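Local coordinates for chitin elicitor-binding protein (Oryza sativa subsp. japonica, PDB 5JCD) that binds chitin oligosaccharides at the rice cell surface through its LysM ectodomain and helps relay the elicitor signal that triggers defence responses, at residues K14-Y19 and T63-F68. Numbering follows the deposited sequence.
Sequences KSAILY and TVKIPF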
loop_
_atom_site.group_PDB
_atom_site.type_symbol
_atom_site.label_atom_id
_atom_site.label_comp_id
_atom_site.label_asym_id
_atom_site.label_seq_id
_atom_site.Cartn_x
_atom_site.Cartn_y
_atom_site.Cartn_z
ATOM N N LYS A 14 -8.869 6.557 -6.194
ATOM C CA LYS A 14 -7.434 6.702 -5.999
ATOM C C LYS A 14 -6.989 6.417 -4.535
ATOM O O LYS A 14 -7.534 6.988 -3.597
ATOM C CB LYS A 14 -7.000 8.110 -6.448
ATOM C CG LYS A 14 -5.507 8.213 -6.748
ATOM C CD LYS A 14 -5.136 9.525 -7.447
ATOM C CE LYS A 14 -4.696 10.628 -6.487
ATOM N NZ LYS A 14 -5.795 11.547 -6.051
ATOM N N SER A 15 -5.992 5.547 -4.352
ATOM C CA SER A 15 -5.428 5.244 -3.029
ATOM C C SER A 15 -3.917 5.333 -3.094
ATOM O O SER A 15 -3.352 5.670 -4.141
ATOM C CB SER A 15 -5.787 3.827 -2.591
ATOM O OG SER A 15 -7.164 3.657 -2.360
ATOM N N ALA A 16 -3.260 5.014 -1.981
ATOM C CA ALA A 16 -1.796 4.992 -1.936
ATOM C C ALA A 16 -1.234 4.048 -0.872
ATOM O O ALA A 16 -1.922 3.720 0.091
ATOM C CB ALA A 16 -1.242 6.425 -1.696
ATOM N N ILE A 17 0.020 3.636 -1.047
ATOM C CA ILE A 17 0.805 3.094 0.061
ATOM C C ILE A 17 1.947 4.050 0.340
ATOM O O ILE A 17 2.481 4.668 -0.575
ATOM C CB ILE A 17 1.410 1.677 -0.233
ATOM C CG1 ILE A 17 2.320 1.724 -1.481
ATOM C CG2 ILE A 17 0.309 0.622 -0.367
ATOM C CD1 ILE A 17 3.064 0.377 -1.840
ATOM N N LEU A 18 2.341 4.166 1.601
ATOM C CA LEU A 18 3.581 4.872 1.894
ATOM C C LEU A 18 4.679 3.807 1.813
ATOM O O LEU A 18 4.816 2.954 2.697
ATOM C CB LEU A 18 3.533 5.541 3.269
ATOM C CG LEU A 18 4.782 6.344 3.620
ATOM C CD1 LEU A 18 4.942 7.555 2.671
ATOM C CD2 LEU A 18 4.816 6.777 5.086
ATOM N N TYR A 19 5.434 3.821 0.723
ATOM C CA TYR A 19 6.381 2.736 0.452
ATOM C C TYR A 19 7.739 3.001 1.061
ATOM O O TYR A 19 8.302 4.078 0.880
ATOM C CB TYR A 19 6.522 2.526 -1.063
ATOM C CG TYR A 19 7.410 1.371 -1.467
ATOM C CD1 TYR A 19 7.075 0.065 -1.123
ATOM C CD2 TYR A 19 8.550 1.575 -2.243
ATOM C CE1 TYR A 19 7.851 -1.007 -1.509
ATOM C CE2 TYR A 19 9.340 0.502 -2.635
ATOM C CZ TYR A 19 8.979 -0.786 -2.258
ATOM O OH TYR A 19 9.733 -1.866 -2.616
ATOM N N THR A 63 10.983 6.721 2.598
ATOM C CA THR A 63 9.612 6.437 2.171
ATOM C C THR A 63 9.193 7.228 0.939
ATOM O O THR A 63 9.671 8.323 0.706
ATOM C CB THR A 63 8.600 6.728 3.292
ATOM O OG1 THR A 63 8.650 8.117 3.622
ATOM C CG2 THR A 63 8.921 5.889 4.537
ATOM N N VAL A 64 8.303 6.636 0.152
ATOM C CA VAL A 64 7.747 7.275 -1.017
ATOM C C VAL A 64 6.283 6.956 -1.079
ATOM O O VAL A 64 5.883 5.800 -0.988
ATOM C CB VAL A 64 8.367 6.738 -2.334
ATOM C CG1 VAL A 64 7.774 7.477 -3.556
ATOM C CG2 VAL A 64 9.863 6.865 -2.313
ATOM N N LYS A 65 5.480 7.985 -1.289
ATOM C CA LYS A 65 4.063 7.805 -1.452
ATOM C C LYS A 65 3.782 7.280 -2.847
ATOM O O LYS A 65 4.101 7.926 -3.828
ATOM C CB LYS A 65 3.384 9.140 -1.260
ATOM C CG LYS A 65 1.926 9.066 -0.832
ATOM C CD LYS A 65 1.469 10.472 -0.427
ATOM C CE LYS A 65 0.114 10.501 0.237
ATOM N NZ LYS A 65 -0.964 10.026 -0.648
ATOM N N ILE A 66 3.143 6.132 -2.942
ATOM C CA ILE A 66 2.855 5.566 -4.248
ATOM C C ILE A 66 1.349 5.433 -4.444
ATOM O O ILE A 66 0.712 4.666 -3.751
ATOM C CB ILE A 66 3.586 4.219 -4.461
ATOM C CG1 ILE A 66 5.099 4.438 -4.285
ATOM C CG2 ILE A 66 3.236 3.622 -5.832
ATOM C CD1 ILE A 66 5.940 3.244 -4.529
ATOM N N PRO A 67 0.781 6.244 -5.355
ATOM C CA PRO A 67 -0.647 6.257 -5.713
ATOM C C PRO A 67 -1.009 5.148 -6.675
ATOM O O PRO A 67 -0.159 4.705 -7.447
ATOM C CB PRO A 67 -0.849 7.628 -6.392
ATOM C CG PRO A 67 0.494 8.169 -6.672
ATOM C CD PRO A 67 1.554 7.231 -6.124
ATOM N N PHE A 68 -2.239 4.663 -6.595
ATOM C CA PHE A 68 -2.677 3.654 -7.536
ATOM C C PHE A 68 -4.188 3.604 -7.612
ATOM O O PHE A 68 -4.875 4.188 -6.790
ATOM C CB PHE A 68 -2.111 2.270 -7.161
ATOM C CG PHE A 68 -2.470 1.813 -5.773
ATOM C CD1 PHE A 68 -3.640 1.102 -5.542
ATOM C CD2 PHE A 68 -1.633 2.095 -4.696
ATOM C CE1 PHE A 68 -3.965 0.691 -4.265
ATOM C CE2 PHE A 68 -1.956 1.692 -3.430
ATOM C CZ PHE A 68 -3.117 0.989 -3.202
#
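Ser15 and Phe68 exchange two backbone hydrogen bonds, the Ser15 N to Phe68 O one nearly straight at 178°. The Phe68 ring, with CG set between its own backbone N and carbonyl carbon (chi1 57°), folds back over the neighbouring strand: Ser15 CB sits over one face, 4.3 Å from the centroid, a CH-pi contact. Replacing Phe68 by an alanine is likely to uncover Ser15 CB and open a gap beside Ile17 CG2, which Phe68 CE2 now meets at 4.0 Å. On the other side of the sheet, Ala16 CB lies 3.8 Å from Lys65 NZ, while Ala16 CA makes a CA-H...O contact to Ile66 O. Ile17 is bonded both ways to Ile66, and their side chains run side by side, Ile17 CG1 to Ile66 CB 4.1 Å. Leu18 CD1 reaches Thr63 CB at 3.8 Å. Tyr19 pairs with Val64 through two short bonds, and Tyr19 CB packs at 3.6 Å on Ile66 CD1; its hydroxyl bonds Val100 O. Helices 27-34 and 39-45 cover Ile66 and Val64. Alternating hydrogen-bonded and non-hydrogen-bonded pairs, with axes at 164°, define a regular antiparallel ladder; the same two helices come between its strands in sequence, an order consistent with a LysM-type beta-alpha-alpha-beta unit.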